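Local coordinates for fatty Acyl-Adenylate Ligase (Escherichia coli, PDB 3PBK), which belongs to the AMP-binding enzyme family of the ANL clan and is modelled with 5'-O-[(S)-(dodecanoyloxy)(hydroxy)phosphoryl]adenosine bound, at residues I491-Q503 with R553-A565. Residues are numbered along the deposited sequence; the frame is centred on the assembly and turned at random.
Sequences IAFVTAQEKIILQ and RAEAKKRYQKAYA
The backbone oxygen of A556 takes two hydrogen bonds: the helical one from Y560 N, and one from a water at 2.9 Å that also donates to Q503 OE1 at 3.0 Å. That water ties the C-terminal helix 553-564 to a beta hairpin, strands 491-494 and 500-503 joined through a type I turn from T495 to E498. The helix packs on one side of the hairpin, its axis crossing strand 491-494 at -59° with a closest approach of 8.2 Å; strand 533-538 completes the small three-stranded sheet on the far side of 500-503.

F493 points its side chain at the helix. With CG set between its own backbone N and carbonyl carbon (chi1 59°), the ring lies against the helix, and K557 CA sits over one face, 3.6 Å from the ring centroid. The edge of the F493 ring points at the face of the Y560 ring, an offset edge-to-face pair with the planes 72° apart, and F493 CZ meets Y560 CB at 3.7 Å. The tyrosine ring is covered on one face by I501, whose CD1 lies 3.7 Å from the centroid and is displaced toward the hydroxyl end. Q503 NE2 comes to the edge of the same ring and bonds weakly to D536, so this glutamine faces both the helix and the third strand.

Toward the start of the helix, I491 CG2 rests on the aliphatic part of R553. The arginine runs extended past A492 O, and its NH2 forms a salt bridge with E476 of helix 472-479; its side chain is about 9 Å from the bound 5'-O-[(S)-(dodecanoyloxy)(hydroxy)phosphoryl]adenosine. At the turn, the Q497 amide lies nearly parallel to the Y564 ring, with its CD 3.5 Å from Y564 CZ.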
loop_
_atom_site.group_PDB
_atom_site.type_symbol
_atom_site.label_atom_id
_atom_site.label_comp_id
_atom_site.label_asym_id
_atom_site.label_seq_id
_atom_site.Cartn_x
_atom_site.Cartn_y
_atom_site.Cartn_z
ATOM N N ILE A 491 16.010 3.720 -10.453
ATOM C CA ILE A 491 15.690 4.856 -9.596
ATOM C C ILE A 491 16.392 6.113 -10.094
ATOM O O ILE A 491 17.604 6.099 -10.347
ATOM C CB ILE A 491 16.212 4.646 -8.188
ATOM C CG1 ILE A 491 15.700 3.340 -7.614
ATOM C CG2 ILE A 491 15.816 5.807 -7.298
ATOM C CD1 ILE A 491 16.512 2.886 -6.418
ATOM N N ALA A 492 15.637 7.201 -10.217
ATOM C CA ALA A 492 16.212 8.472 -10.618
ATOM C C ALA A 492 16.012 9.535 -9.538
ATOM O O ALA A 492 14.980 9.592 -8.878
ATOM C CB ALA A 492 15.632 8.923 -11.945
ATOM N N PHE A 493 17.029 10.363 -9.348
ATOM C CA PHE A 493 16.938 11.487 -8.430
ATOM C C PHE A 493 18.031 12.495 -8.751
ATOM O O PHE A 493 18.951 12.209 -9.525
ATOM C CB PHE A 493 17.037 11.018 -6.981
ATOM C CG PHE A 493 18.311 10.298 -6.666
ATOM C CD1 PHE A 493 18.406 8.927 -6.824
ATOM C CD2 PHE A 493 19.418 10.992 -6.207
ATOM C CE1 PHE A 493 19.581 8.263 -6.529
ATOM C CE2 PHE A 493 20.591 10.336 -5.918
ATOM C CZ PHE A 493 20.673 8.970 -6.078
ATOM N N VAL A 494 17.924 13.681 -8.168
ATOM C CA VAL A 494 18.938 14.698 -8.387
ATOM C C VAL A 494 19.770 14.909 -7.128
ATOM O O VAL A 494 19.240 15.069 -6.031
ATOM C CB VAL A 494 18.338 16.033 -8.881
ATOM C CG1 VAL A 494 17.237 16.513 -7.956
ATOM C CG2 VAL A 494 19.423 17.076 -9.022
ATOM N N THR A 495 21.086 14.879 -7.302
ATOM C CA THR A 495 22.018 15.061 -6.202
ATOM C C THR A 495 21.972 16.505 -5.714
ATOM O O THR A 495 21.434 17.382 -6.391
ATOM C CB THR A 495 23.441 14.664 -6.626
ATOM O OG1 THR A 495 24.167 14.228 -5.477
ATOM C CG2 THR A 495 24.169 15.817 -7.292
ATOM N N ALA A 496 22.509 16.762 -4.531
ATOM C CA ALA A 496 22.472 18.116 -3.992
ATOM C C ALA A 496 23.399 19.054 -4.765
ATOM O O ALA A 496 23.304 20.270 -4.630
ATOM C CB ALA A 496 22.805 18.119 -2.511
ATOM N N GLN A 497 24.291 18.483 -5.574
ATOM C CA GLN A 497 25.163 19.265 -6.462
ATOM C C GLN A 497 24.497 19.493 -7.820
ATOM O O GLN A 497 25.141 19.926 -8.785
ATOM C CB GLN A 497 26.520 18.574 -6.653
ATOM C CG GLN A 497 27.384 18.496 -5.387
ATOM C CD GLN A 497 26.928 17.415 -4.413
ATOM O OE1 GLN A 497 26.642 17.701 -3.252
ATOM N NE2 GLN A 497 26.865 16.167 -4.886
ATOM N N GLU A 498 23.203 19.182 -7.873
ATOM C CA GLU A 498 22.393 19.312 -9.078
ATOM C C GLU A 498 22.787 18.378 -10.232
ATOM O O GLU A 498 22.485 18.667 -11.387
ATOM C CB GLU A 498 22.350 20.769 -9.548
ATOM C CG GLU A 498 21.336 21.632 -8.798
ATOM C CD GLU A 498 21.061 22.963 -9.501
ATOM O OE1 GLU A 498 19.866 23.289 -9.713
ATOM O OE2 GLU A 498 22.038 23.675 -9.851
ATOM N N LYS A 499 23.444 17.262 -9.919
ATOM C CA LYS A 499 23.757 16.240 -10.919
ATOM C C LYS A 499 22.702 15.141 -10.858
ATOM O O LYS A 499 22.405 14.630 -9.782
ATOM C CB LYS A 499 25.138 15.626 -10.669
ATOM C CG LYS A 499 26.230 16.630 -10.295
ATOM C CD LYS A 499 26.615 17.524 -11.468
ATOM C CE LYS A 499 27.967 18.191 -11.236
ATOM N NZ LYS A 499 28.644 18.569 -12.519
ATOM N N ILE A 500 22.133 14.776 -12.005
ATOM C CA ILE A 500 21.075 13.764 -12.034
ATOM C C ILE A 500 21.623 12.342 -12.083
ATOM O O ILE A 500 22.324 11.973 -13.016
ATOM C CB ILE A 500 20.115 13.982 -13.228
ATOM C CG1 ILE A 500 19.181 15.159 -12.943
ATOM C CG2 ILE A 500 19.310 12.725 -13.514
ATOM C CD1 ILE A 500 18.101 15.330 -13.965
ATOM N N ILE A 501 21.305 11.536 -11.084
ATOM C CA ILE A 501 21.796 10.167 -11.082
ATOM C C ILE A 501 20.664 9.201 -11.398
ATOM O O ILE A 501 19.550 9.364 -10.911
ATOM C CB ILE A 501 22.450 9.784 -9.728
ATOM C CG1 ILE A 501 23.749 10.556 -9.511
ATOM C CG2 ILE A 501 22.717 8.293 -9.650
ATOM C CD1 ILE A 501 23.637 11.637 -8.478
ATOM N N LEU A 502 20.948 8.209 -12.233
ATOM C CA LEU A 502 20.029 7.099 -12.437
ATOM C C LEU A 502 20.682 5.800 -11.971
ATOM O O LEU A 502 21.651 5.339 -12.574
ATOM C CB LEU A 502 19.660 6.972 -13.910
ATOM C CG LEU A 502 18.848 5.748 -14.340
ATOM C CD1 LEU A 502 17.469 5.768 -13.724
ATOM C CD2 LEU A 502 18.736 5.703 -15.847
ATOM N N GLN A 503 20.158 5.209 -10.900
ATOM C CA GLN A 503 20.683 3.944 -10.417
ATOM C C GLN A 503 19.873 2.789 -10.987
ATOM O O GLN A 503 18.654 2.850 -11.056
ATOM C CB GLN A 503 20.682 3.910 -8.896
ATOM C CG GLN A 503 21.307 5.132 -8.268
ATOM C CD GLN A 503 21.667 4.923 -6.811
ATOM O OE1 GLN A 503 20.810 4.636 -5.972
ATOM N NE2 GLN A 503 22.949 5.074 -6.499
ATOM N N ARG A 553 13.054 6.245 -3.454
ATOM C CA ARG A 553 13.809 7.208 -4.235
ATOM C C ARG A 553 14.519 8.180 -3.315
ATOM O O ARG A 553 15.735 8.331 -3.381
ATOM C CB ARG A 553 12.891 7.975 -5.177
ATOM C CG ARG A 553 12.559 7.239 -6.448
ATOM C CD ARG A 553 11.820 8.136 -7.407
ATOM N NE ARG A 553 11.403 7.404 -8.592
ATOM C CZ ARG A 553 10.239 6.782 -8.718
ATOM N NH1 ARG A 553 9.359 6.798 -7.732
ATOM N NH2 ARG A 553 9.950 6.152 -9.844
ATOM N N ALA A 554 13.750 8.837 -2.453
ATOM C CA ALA A 554 14.302 9.838 -1.553
ATOM C C ALA A 554 15.363 9.229 -0.639
ATOM O O ALA A 554 16.365 9.877 -0.309
ATOM C CB ALA A 554 13.201 10.485 -0.741
ATOM N N GLU A 555 15.144 7.981 -0.236
ATOM C CA GLU A 555 16.089 7.290 0.628
ATOM C C GLU A 555 17.398 7.032 -0.114
ATOM O O GLU A 555 18.480 7.293 0.407
ATOM C CB GLU A 555 15.469 5.995 1.169
ATOM C CG GLU A 555 16.442 5.055 1.873
ATOM C CD GLU A 555 17.199 5.710 3.029
ATOM O OE1 GLU A 555 16.728 6.747 3.560
ATOM O OE2 GLU A 555 18.269 5.172 3.408
ATOM N N ALA A 556 17.291 6.541 -1.342
ATOM C CA ALA A 556 18.461 6.337 -2.185
ATOM C C ALA A 556 19.202 7.649 -2.437
ATOM O O ALA A 556 20.432 7.663 -2.531
ATOM C CB ALA A 556 18.062 5.691 -3.500
ATOM N N LYS A 557 18.453 8.745 -2.544
ATOM C CA LYS A 557 19.033 10.066 -2.787
ATOM C C LYS A 557 19.978 10.497 -1.664
ATOM O O LYS A 557 21.002 11.131 -1.910
ATOM C CB LYS A 557 17.930 11.117 -2.986
ATOM C CG LYS A 557 18.434 12.551 -3.194
ATOM C CD LYS A 557 17.287 13.537 -3.419
ATOM C CE LYS A 557 17.812 14.972 -3.537
ATOM N NZ LYS A 557 16.747 15.977 -3.861
ATOM N N LYS A 558 19.631 10.158 -0.429
ATOM C CA LYS A 558 20.460 10.540 0.707
ATOM C C LYS A 558 21.585 9.543 0.933
ATOM O O LYS A 558 22.712 9.937 1.208
ATOM C CB LYS A 558 19.615 10.753 1.969
ATOM C CG LYS A 558 19.119 12.204 2.108
ATOM C CD LYS A 558 18.371 12.700 0.843
ATOM C CE LYS A 558 18.419 14.234 0.660
ATOM N NZ LYS A 558 19.663 14.717 -0.032
ATOM N N ARG A 559 21.283 8.258 0.806
ATOM C CA ARG A 559 22.324 7.239 0.828
ATOM C C ARG A 559 23.489 7.670 -0.044
ATOM O O ARG A 559 24.650 7.607 0.368
ATOM C CB ARG A 559 21.791 5.930 0.271
ATOM C CG ARG A 559 21.458 4.896 1.293
ATOM C CD ARG A 559 21.433 3.538 0.632
ATOM N NE ARG A 559 20.646 2.597 1.414
ATOM C CZ ARG A 559 19.358 2.353 1.204
ATOM N NH1 ARG A 559 18.714 2.973 0.217
ATOM N NH2 ARG A 559 18.722 1.480 1.974
ATOM N N TYR A 560 23.156 8.087 -1.265
ATOM C CA TYR A 560 24.133 8.544 -2.242
ATOM C C TYR A 560 24.826 9.823 -1.759
ATOM O O TYR A 560 26.052 9.922 -1.812
ATOM C CB TYR A 560 23.452 8.765 -3.599
ATOM C CG TYR A 560 24.360 9.322 -4.681
ATOM C CD1 TYR A 560 24.724 10.668 -4.691
ATOM C CD2 TYR A 560 24.841 8.504 -5.701
ATOM C CE1 TYR A 560 25.552 11.181 -5.672
ATOM C CE2 TYR A 560 25.667 9.010 -6.693
ATOM C CZ TYR A 560 26.024 10.350 -6.671
ATOM O OH TYR A 560 26.850 10.865 -7.654
ATOM N N GLN A 561 24.035 10.788 -1.286
ATOM C CA GLN A 561 24.549 12.059 -0.762
ATOM C C GLN A 561 25.529 11.870 0.395
ATOM O O GLN A 561 26.640 12.403 0.377
ATOM C CB GLN A 561 23.393 12.934 -0.278
ATOM C CG GLN A 561 23.714 14.409 -0.268
ATOM C CD GLN A 561 23.830 14.951 -1.675
ATOM O OE1 GLN A 561 24.938 15.137 -2.195
ATOM N NE2 GLN A 561 22.681 15.175 -2.320
ATOM N N LYS A 562 25.088 11.137 1.415
ATOM C CA LYS A 562 25.945 10.745 2.528
ATOM C C LYS A 562 27.215 10.035 2.033
ATOM O O LYS A 562 28.320 10.334 2.489
ATOM C CB LYS A 562 25.153 9.882 3.531
ATOM C CG LYS A 562 25.835 8.576 3.956
ATOM C CD LYS A 562 24.809 7.538 4.448
ATOM C CE LYS A 562 25.241 6.088 4.134
ATOM N NZ LYS A 562 24.100 5.113 4.209
ATOM N N ALA A 563 27.057 9.112 1.089
ATOM C CA ALA A 563 28.197 8.406 0.510
ATOM C C ALA A 563 29.213 9.360 -0.125
ATOM O O ALA A 563 30.418 9.274 0.127
ATOM C CB ALA A 563 27.717 7.394 -0.519
ATOM N N TYR A 564 28.712 10.265 -0.957
ATOM C CA TYR A 564 29.545 11.180 -1.733
ATOM C C TYR A 564 30.301 12.185 -0.854
ATOM O O TYR A 564 31.383 12.650 -1.224
ATOM C CB TYR A 564 28.674 11.871 -2.794
ATOM C CG TYR A 564 29.164 13.198 -3.341
ATOM C CD1 TYR A 564 29.167 14.349 -2.548
ATOM C CD2 TYR A 564 29.561 13.316 -4.670
ATOM C CE1 TYR A 564 29.593 15.568 -3.056
ATOM C CE2 TYR A 564 29.985 14.529 -5.190
ATOM C CZ TYR A 564 30.000 15.653 -4.381
ATOM O OH TYR A 564 30.419 16.863 -4.902
ATOM N N ALA A 565 29.739 12.510 0.310
ATOM C CA ALA A 565 30.421 13.387 1.265
ATOM C C ALA A 565 31.684 12.722 1.827
ATOM O O ALA A 565 32.531 13.385 2.429
ATOM C CB ALA A 565 29.480 13.815 2.385
HETATM O O HOH W 1 21.851 5.279 -3.229
#